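Local coordinates for protein Alp7A (Bacillus subtilis, PDB 5EC0) that binds ADP and is an actin-like cytoskeletal protein that probably forms nucleotide-dependent filaments for plasmid segregation, at residues 49-53 / 106-111; 114-118 / 163-167; 117-123 / 168-174. All coordinates share one frame; numbering follows the deposited sequence.

Contact 1: residues 49-53 / 106-111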
# COMPACT_ATOMS: atom_id res chain seq x y z
N PRO A 49 -24.07 3.45 -7.16
CA PRO A 49 -23.14 3.03 -6.10
C PRO A 49 -21.68 3.39 -6.38
O PRO A 49 -20.91 3.57 -5.44
CB PRO A 49 -23.33 1.51 -6.06
CG PRO A 49 -24.73 1.31 -6.53
CD PRO A 49 -24.97 2.36 -7.57
N ALA A 50 -21.32 3.50 -7.66
CA ALA A 50 -19.94 3.81 -8.00
C ALA A 50 -19.58 5.22 -7.54
O ALA A 50 -18.43 5.50 -7.26
CB ALA A 50 -19.69 3.65 -9.50
N ASP A 51 -20.59 6.09 -7.46
CA ASP A 51 -20.35 7.47 -7.06
C ASP A 51 -19.98 7.59 -5.59
O ASP A 51 -19.43 8.59 -5.16
CB ASP A 51 -21.58 8.33 -7.36
CG ASP A 51 -21.85 8.47 -8.86
OD1 ASP A 51 -20.89 8.36 -9.65
OD2 ASP A 51 -23.02 8.72 -9.24
N LEU A 52 -20.27 6.55 -4.81
CA LEU A 52 -20.02 6.59 -3.37
C LEU A 52 -18.53 6.69 -3.04
O LEU A 52 -18.15 7.21 -1.99
CB LEU A 52 -20.61 5.35 -2.72
CG LEU A 52 -20.48 5.20 -1.21
CD1 LEU A 52 -21.21 6.35 -0.49
CD2 LEU A 52 -21.01 3.85 -0.77
N LYS A 53 -17.68 6.18 -3.93
CA LYS A 53 -16.26 6.08 -3.64
C LYS A 53 -15.66 7.45 -3.33
O LYS A 53 -14.87 7.58 -2.39
CB LYS A 53 -15.52 5.43 -4.82
CG LYS A 53 -14.14 4.92 -4.47
CD LYS A 53 -13.47 4.28 -5.67
CE LYS A 53 -12.01 4.69 -5.74
NZ LYS A 53 -11.24 3.88 -6.73
N ALA A 106 -18.03 -0.90 3.23
CA ALA A 106 -19.37 -0.42 2.94
C ALA A 106 -19.47 -0.02 1.47
O ALA A 106 -20.51 -0.23 0.82
CB ALA A 106 -19.73 0.75 3.84
N TYR A 107 -18.39 0.55 0.95
CA TYR A 107 -18.33 0.90 -0.46
C TYR A 107 -18.45 -0.33 -1.35
O TYR A 107 -19.21 -0.35 -2.33
CB TYR A 107 -17.03 1.63 -0.78
CG TYR A 107 -16.82 1.75 -2.27
CD1 TYR A 107 -17.68 2.50 -3.06
CD2 TYR A 107 -15.77 1.08 -2.89
CE1 TYR A 107 -17.49 2.60 -4.42
CE2 TYR A 107 -15.58 1.17 -4.25
CZ TYR A 107 -16.45 1.94 -5.01
OH TYR A 107 -16.26 2.03 -6.36
N TYR A 108 -17.68 -1.36 -1.03
CA TYR A 108 -17.72 -2.59 -1.81
C TYR A 108 -19.10 -3.22 -1.74
O TYR A 108 -19.60 -3.75 -2.74
CB TYR A 108 -16.66 -3.58 -1.31
CG TYR A 108 -16.66 -4.88 -2.07
CD1 TYR A 108 -15.92 -5.02 -3.25
CD2 TYR A 108 -17.37 -5.98 -1.61
CE1 TYR A 108 -15.90 -6.22 -3.95
CE2 TYR A 108 -17.37 -7.19 -2.31
CZ TYR A 108 -16.63 -7.30 -3.47
OH TYR A 108 -16.61 -8.50 -4.16
N GLN A 109 -19.73 -3.16 -0.56
CA GLN A 109 -21.08 -3.70 -0.40
C GLN A 109 -22.07 -2.95 -1.29
O GLN A 109 -22.93 -3.57 -1.91
CB GLN A 109 -21.53 -3.63 1.06
CG GLN A 109 -22.73 -4.51 1.37
CD GLN A 109 -24.08 -3.93 0.90
OE1 GLN A 109 -24.35 -2.73 1.02
NE2 GLN A 109 -24.94 -4.81 0.37
N ALA A 110 -21.96 -1.63 -1.33
CA ALA A 110 -22.86 -0.80 -2.14
C ALA A 110 -22.63 -1.05 -3.62
O ALA A 110 -23.57 -1.08 -4.40
CB ALA A 110 -22.67 0.67 -1.82
N LEU A 111 -21.37 -1.22 -4.01
CA LEU A 111 -21.01 -1.45 -5.40
C LEU A 111 -21.48 -2.81 -5.90
O LEU A 111 -22.12 -2.89 -6.94
CB LEU A 111 -19.49 -1.33 -5.59
CG LEU A 111 -18.94 -1.36 -7.03
CD1 LEU A 111 -19.45 -0.16 -7.83
CD2 LEU A 111 -17.42 -1.41 -7.04

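Contact 2: residues 114-118 / 163-167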
# COMPACT_ATOMS: atom_id res chain seq x y z
N LYS A 114 -26.58 -6.01 -2.63
CA LYS A 114 -27.98 -5.61 -2.73
C LYS A 114 -28.28 -4.47 -1.77
O LYS A 114 -27.83 -4.48 -0.62
CB LYS A 114 -28.89 -6.80 -2.45
CG LYS A 114 -28.45 -8.08 -3.16
CD LYS A 114 -29.05 -9.32 -2.52
CE LYS A 114 -30.49 -9.56 -2.98
NZ LYS A 114 -31.28 -10.41 -2.02
N ARG A 115 -29.04 -3.51 -2.26
CA ARG A 115 -29.44 -2.33 -1.49
C ARG A 115 -29.97 -2.64 -0.08
O ARG A 115 -29.63 -1.94 0.87
CB ARG A 115 -30.50 -1.55 -2.28
CG ARG A 115 -31.00 -0.29 -1.60
CD ARG A 115 -29.90 0.77 -1.50
NE ARG A 115 -30.37 1.97 -0.80
CZ ARG A 115 -29.89 2.41 0.36
NH1 ARG A 115 -28.88 1.76 0.95
NH2 ARG A 115 -30.39 3.50 0.92
N GLU A 116 -30.80 -3.68 0.03
CA GLU A 116 -31.45 -4.02 1.30
C GLU A 116 -30.65 -5.00 2.18
O GLU A 116 -31.08 -5.35 3.28
CB GLU A 116 -32.85 -4.59 1.04
CG GLU A 116 -32.86 -5.94 0.34
CD GLU A 116 -32.63 -5.83 -1.16
OE1 GLU A 116 -32.60 -4.69 -1.68
OE2 GLU A 116 -32.47 -6.88 -1.83
N ASP A 117 -29.50 -5.47 1.69
CA ASP A 117 -28.63 -6.32 2.49
C ASP A 117 -27.80 -5.47 3.46
O ASP A 117 -26.95 -4.70 3.02
CB ASP A 117 -27.71 -7.16 1.58
CG ASP A 117 -26.90 -8.19 2.34
OD1 ASP A 117 -27.11 -8.35 3.56
OD2 ASP A 117 -26.04 -8.84 1.70
N ASN A 118 -28.04 -5.60 4.76
CA ASN A 118 -27.34 -4.76 5.73
C ASN A 118 -26.23 -5.47 6.50
O ASN A 118 -25.79 -4.98 7.54
CB ASN A 118 -28.34 -4.17 6.72
CG ASN A 118 -29.35 -3.25 6.06
OD1 ASN A 118 -29.00 -2.44 5.20
ND2 ASN A 118 -30.62 -3.38 6.44
N GLY A 163 -29.03 8.73 -0.52
CA GLY A 163 -29.22 7.76 -1.59
C GLY A 163 -28.69 6.37 -1.30
O GLY A 163 -29.16 5.40 -1.89
N LEU A 164 -27.72 6.26 -0.40
CA LEU A 164 -27.08 4.98 -0.07
C LEU A 164 -26.96 4.76 1.44
O LEU A 164 -26.11 3.99 1.89
CB LEU A 164 -25.70 4.89 -0.71
CG LEU A 164 -25.67 4.85 -2.24
CD1 LEU A 164 -24.26 5.09 -2.76
CD2 LEU A 164 -26.21 3.51 -2.75
N GLU A 165 -27.80 5.45 2.20
CA GLU A 165 -27.81 5.34 3.65
C GLU A 165 -28.15 3.93 4.14
O GLU A 165 -29.01 3.26 3.57
CB GLU A 165 -28.82 6.32 4.25
CG GLU A 165 -28.63 7.75 3.82
CD GLU A 165 -29.60 8.15 2.73
OE1 GLU A 165 -29.78 7.37 1.77
OE2 GLU A 165 -30.18 9.26 2.83
N LYS A 166 -27.47 3.51 5.19
CA LYS A 166 -27.77 2.28 5.93
C LYS A 166 -26.78 2.15 7.07
O LYS A 166 -25.71 2.76 7.03
CB LYS A 166 -27.71 1.04 5.03
CG LYS A 166 -26.33 0.75 4.45
CD LYS A 166 -26.23 -0.65 3.85
CE LYS A 166 -27.07 -0.78 2.58
NZ LYS A 166 -27.00 -2.15 1.99
N GLU A 167 -27.13 1.35 8.06
CA GLU A 167 -26.15 0.85 9.02
C GLU A 167 -25.76 -0.59 8.66
O GLU A 167 -26.59 -1.50 8.65
CB GLU A 167 -26.66 0.92 10.45
CG GLU A 167 -25.57 0.69 11.48
CD GLU A 167 -26.05 0.88 12.91
OE1 GLU A 167 -27.24 0.58 13.18
OE2 GLU A 167 -25.23 1.33 13.75

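Contact 3: residues 117-123 / 168-174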
# COMPACT_ATOMS: atom_id res chain seq x y z
N ASP A 117 -29.50 -5.47 1.69
CA ASP A 117 -28.63 -6.32 2.49
C ASP A 117 -27.80 -5.47 3.46
O ASP A 117 -26.95 -4.70 3.02
CB ASP A 117 -27.71 -7.16 1.58
CG ASP A 117 -26.90 -8.19 2.34
OD1 ASP A 117 -27.11 -8.35 3.56
OD2 ASP A 117 -26.04 -8.84 1.70
N ASN A 118 -28.04 -5.60 4.76
CA ASN A 118 -27.34 -4.76 5.73
C ASN A 118 -26.23 -5.47 6.50
O ASN A 118 -25.79 -4.98 7.54
CB ASN A 118 -28.34 -4.17 6.72
CG ASN A 118 -29.35 -3.25 6.06
OD1 ASN A 118 -29.00 -2.44 5.20
ND2 ASN A 118 -30.62 -3.38 6.44
N GLU A 119 -25.77 -6.61 6.00
CA GLU A 119 -24.79 -7.40 6.73
C GLU A 119 -23.71 -7.94 5.82
O GLU A 119 -24.01 -8.44 4.73
CB GLU A 119 -25.47 -8.55 7.48
CG GLU A 119 -24.83 -8.87 8.83
CD GLU A 119 -25.19 -10.25 9.36
OE1 GLU A 119 -25.92 -10.32 10.38
OE2 GLU A 119 -24.74 -11.24 8.76
N VAL A 120 -22.46 -7.85 6.27
CA VAL A 120 -21.32 -8.42 5.56
C VAL A 120 -20.54 -9.34 6.49
O VAL A 120 -20.13 -8.92 7.58
CB VAL A 120 -20.36 -7.32 5.02
CG1 VAL A 120 -19.08 -7.95 4.46
CG2 VAL A 120 -21.05 -6.50 3.96
N THR A 121 -20.36 -10.59 6.06
CA THR A 121 -19.43 -11.51 6.71
C THR A 121 -18.12 -11.65 5.90
O THR A 121 -18.14 -11.81 4.68
CB THR A 121 -20.05 -12.91 6.91
OG1 THR A 121 -20.68 -13.33 5.70
CG2 THR A 121 -21.08 -12.89 8.02
N ILE A 122 -16.99 -11.56 6.60
CA ILE A 122 -15.67 -11.74 6.00
C ILE A 122 -14.99 -12.96 6.64
O ILE A 122 -14.73 -12.96 7.85
CB ILE A 122 -14.78 -10.49 6.18
CG1 ILE A 122 -15.40 -9.28 5.50
CG2 ILE A 122 -13.37 -10.75 5.64
CD1 ILE A 122 -14.84 -7.97 6.00
N GLU A 123 -14.72 -13.99 5.84
CA GLU A 123 -14.16 -15.23 6.39
C GLU A 123 -12.72 -15.02 6.85
O GLU A 123 -12.34 -15.48 7.91
CB GLU A 123 -14.21 -16.35 5.35
CG GLU A 123 -15.62 -16.71 4.93
CD GLU A 123 -15.67 -17.93 4.03
OE1 GLU A 123 -14.74 -18.76 4.09
OE2 GLU A 123 -16.63 -18.04 3.24
N LEU A 168 -24.48 -0.78 8.37
CA LEU A 168 -23.99 -2.07 7.94
C LEU A 168 -23.32 -2.77 9.12
O LEU A 168 -22.44 -2.20 9.77
CB LEU A 168 -23.01 -1.89 6.78
CG LEU A 168 -22.60 -3.02 5.85
CD1 LEU A 168 -23.74 -3.38 4.91
CD2 LEU A 168 -21.39 -2.58 5.05
N THR A 169 -23.76 -3.99 9.41
CA THR A 169 -23.01 -4.83 10.36
C THR A 169 -21.97 -5.65 9.60
O THR A 169 -22.30 -6.33 8.62
CB THR A 169 -23.93 -5.76 11.16
OG1 THR A 169 -24.91 -4.98 11.84
CG2 THR A 169 -23.15 -6.55 12.18
N ILE A 170 -20.72 -5.56 10.04
CA ILE A 170 -19.61 -6.27 9.41
C ILE A 170 -18.98 -7.26 10.39
O ILE A 170 -18.47 -6.85 11.45
CB ILE A 170 -18.51 -5.27 8.89
CG1 ILE A 170 -19.10 -4.35 7.82
CG2 ILE A 170 -17.31 -6.00 8.35
CD1 ILE A 170 -18.30 -3.06 7.63
N LYS A 171 -19.02 -8.54 10.05
CA LYS A 171 -18.50 -9.61 10.91
C LYS A 171 -17.26 -10.26 10.32
O LYS A 171 -17.32 -10.90 9.27
CB LYS A 171 -19.56 -10.67 11.17
CG LYS A 171 -20.69 -10.19 12.08
CD LYS A 171 -21.90 -11.11 12.00
CE LYS A 171 -22.96 -10.71 13.00
NZ LYS A 171 -24.23 -11.46 12.78
N VAL A 172 -16.14 -10.07 11.01
CA VAL A 172 -14.87 -10.64 10.56
C VAL A 172 -14.61 -11.91 11.35
O VAL A 172 -14.35 -11.85 12.55
CB VAL A 172 -13.72 -9.65 10.73
CG1 VAL A 172 -12.36 -10.34 10.45
CG2 VAL A 172 -13.94 -8.42 9.83
N GLU A 173 -14.70 -13.05 10.67
CA GLU A 173 -14.61 -14.35 11.31
C GLU A 173 -13.20 -14.68 11.76
O GLU A 173 -12.98 -15.18 12.86
CB GLU A 173 -15.12 -15.45 10.36
CG GLU A 173 -16.53 -15.20 9.82
CD GLU A 173 -17.09 -16.40 9.05
OE1 GLU A 173 -16.32 -17.35 8.79
OE2 GLU A 173 -18.29 -16.38 8.73
N ASP A 174 -12.23 -14.42 10.89
CA ASP A 174 -10.83 -14.71 11.17
C ASP A 174 -9.95 -13.59 10.63
O ASP A 174 -10.22 -13.06 9.55
CB ASP A 174 -10.44 -16.05 10.56
CG ASP A 174 -9.14 -16.58 11.10
OD1 ASP A 174 -8.71 -16.11 12.18
OD2 ASP A 174 -8.54 -17.47 10.44

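Contact 1: residues 49-53 / 106-111
Pro49 and Lys53 approach the 106-111 part of helix 95-112 at two points. The Pro49 and Leu111 CA atoms lie 5.0 Å apart, and those of Lys53 and Tyr107 6.4 Å. Residues 49-53 coil once, with Leu52 N bonded to Pro49 O. They form a turn of the loop between helix 35-38 and strand 56-62, laid against a helix of the actin-like fold of the ParM and Alp7A family. No hydrogen bond joins the two segments.

Tyr107 has the largest share in the contact. Its CG is anti to the backbone N (chi1 168°), beside the carbonyl carbon, and the ring reaches across to the loop. Lys53 passes obliquely over one ring face in a CH-pi contact. Its CG lies 4.0 Å from the ring centroid, 20° off the normal. Leu52 CB and the carbonyl oxygens of Pro49 and Ala50 lie near the ring edge. Phe24 of strand 22-33 also meets this ring, edge-to-face.

Around the ring the packing is mostly apolar. Leu52 CD2 sits 3.7 Å from Ala110 CB and also touches the Tyr107 backbone. Leu111 turns its CD1 to the Ala50 backbone. At the end of the contact nearest Leu111, the Pro49 ring is set against a helix carbonyl, with Pro49 CB 3.1 Å from Ala110 O.

Contact 2: residues 114-118 / 163-167
Arg115 and Lys166 carry this contact, each sending its side chain over to the other segment, the two lying alongside with their ends pointing opposite ways. Residues 114-117 form a type I beta turn between helix 95-112 and strand 119-129. Residues 163-167 lead into strand 166-179. The contact is at the surface of the actin-like fold, where a turn is tied to the start of a strand.

The hydrogen bonds between the segments all end on backbone carbonyls. A bend at chi2 (67°) turns the Arg115 guanidinium toward residues 163-165. It grips Glu165 O end-on, with NH1 and NH2 each 3.0 Å from that one oxygen. Glu165 O lies close to the guanidinium plane. NH2 meets it on a lone pair, whereas NH1 comes from above the carbonyl plane. Lys166 NZ gives two bonds into the turn, 2.9 Å to Arg115 O and 2.8 Å to Asp117 O. In each case it sits above the carbonyl plane. Gln109 OE1 of helix 95-112 is a further partner of this ammonium group. The lysine therefore joins both ends of the Arg115-Asp117 stretch to the helix.

Charge plays a smaller part. Glu165 OE1 is near Arg115 NH2, but beyond salt-bridge distance. The like charges of Arg115 NH1 and Lys166 NZ are 4.5 Å apart. The carbonyl oxygens around them probably ease any repulsion.

Packing completes the contact. Leu164 CA lies over one guanidinium face. Asn118 crosses Lys166, with OD1 3.6 Å from Lys166 CD.

Contact 3: residues 117-123 / 168-174
Ile122, Lys171 and Val120 have the most surface buried between these two paired strands. The strands run parallel; their axes approach to 4.7 Å and diverge by 13°.

Both backbone polar atoms of Val120 bond to strand 168-174. Its N donates to Thr169 O at 2.8 Å, and its O accepts from Lys171 N at 2.7 Å. Val120 CG2 touches Leu168 CD2 on the face that packs against helix 95-112. Ile122 continues the ladder, with N bonded to Lys171 O and O to Glu173 N. Its CG1 is anti to the carbonyl carbon (chi1 -61°), and CD1 touches both Ile170 CG2 (3.9 Å) and Val172 CG2 (4.0 Å).

Lys171 lies on the other face with Glu119, Thr121 and Thr169. Its extended chain carries NZ to Glu119 OE1, 3.1 Å away, in a salt bridge from above the carboxylate plane. With an alanine for Glu119, the Lys171 ammonium would probably lose this mate and be free to swing. Before the strand, Asp117 OD1 accepts from Glu119 N in an Asx turn, and OD2 from Met1 N.

On its other side strand 119-129 bonds to Met1 and Ile3, within the large mixed sheet of an actin-like ATPase domain.

Contacts 1 and 3 are partly buried, while contact 2 lies at the surface. Their chemistry follows this. Contact 1 is apolar and aromatic packing of a loop on a helix, contact 2 is charged side chains bonded to carbonyls, and contact 3 is a regular backbone ladder with an apolar face. Contacts 2 and 3 share Asp117 and Asn118 and use the same strand 166-179. Helix 95-112 joins all three. Gln109 NE2 bonds to Lys114 O of contact 2, and Gln109 also packs on Val120 and Leu168 of contact 3. Leu52 of contact 1 touches Leu164 of contact 2. Contact 1 lies closest to the nucleotide without touching it, the Lys53 side chain being about 10 Å from the ADP.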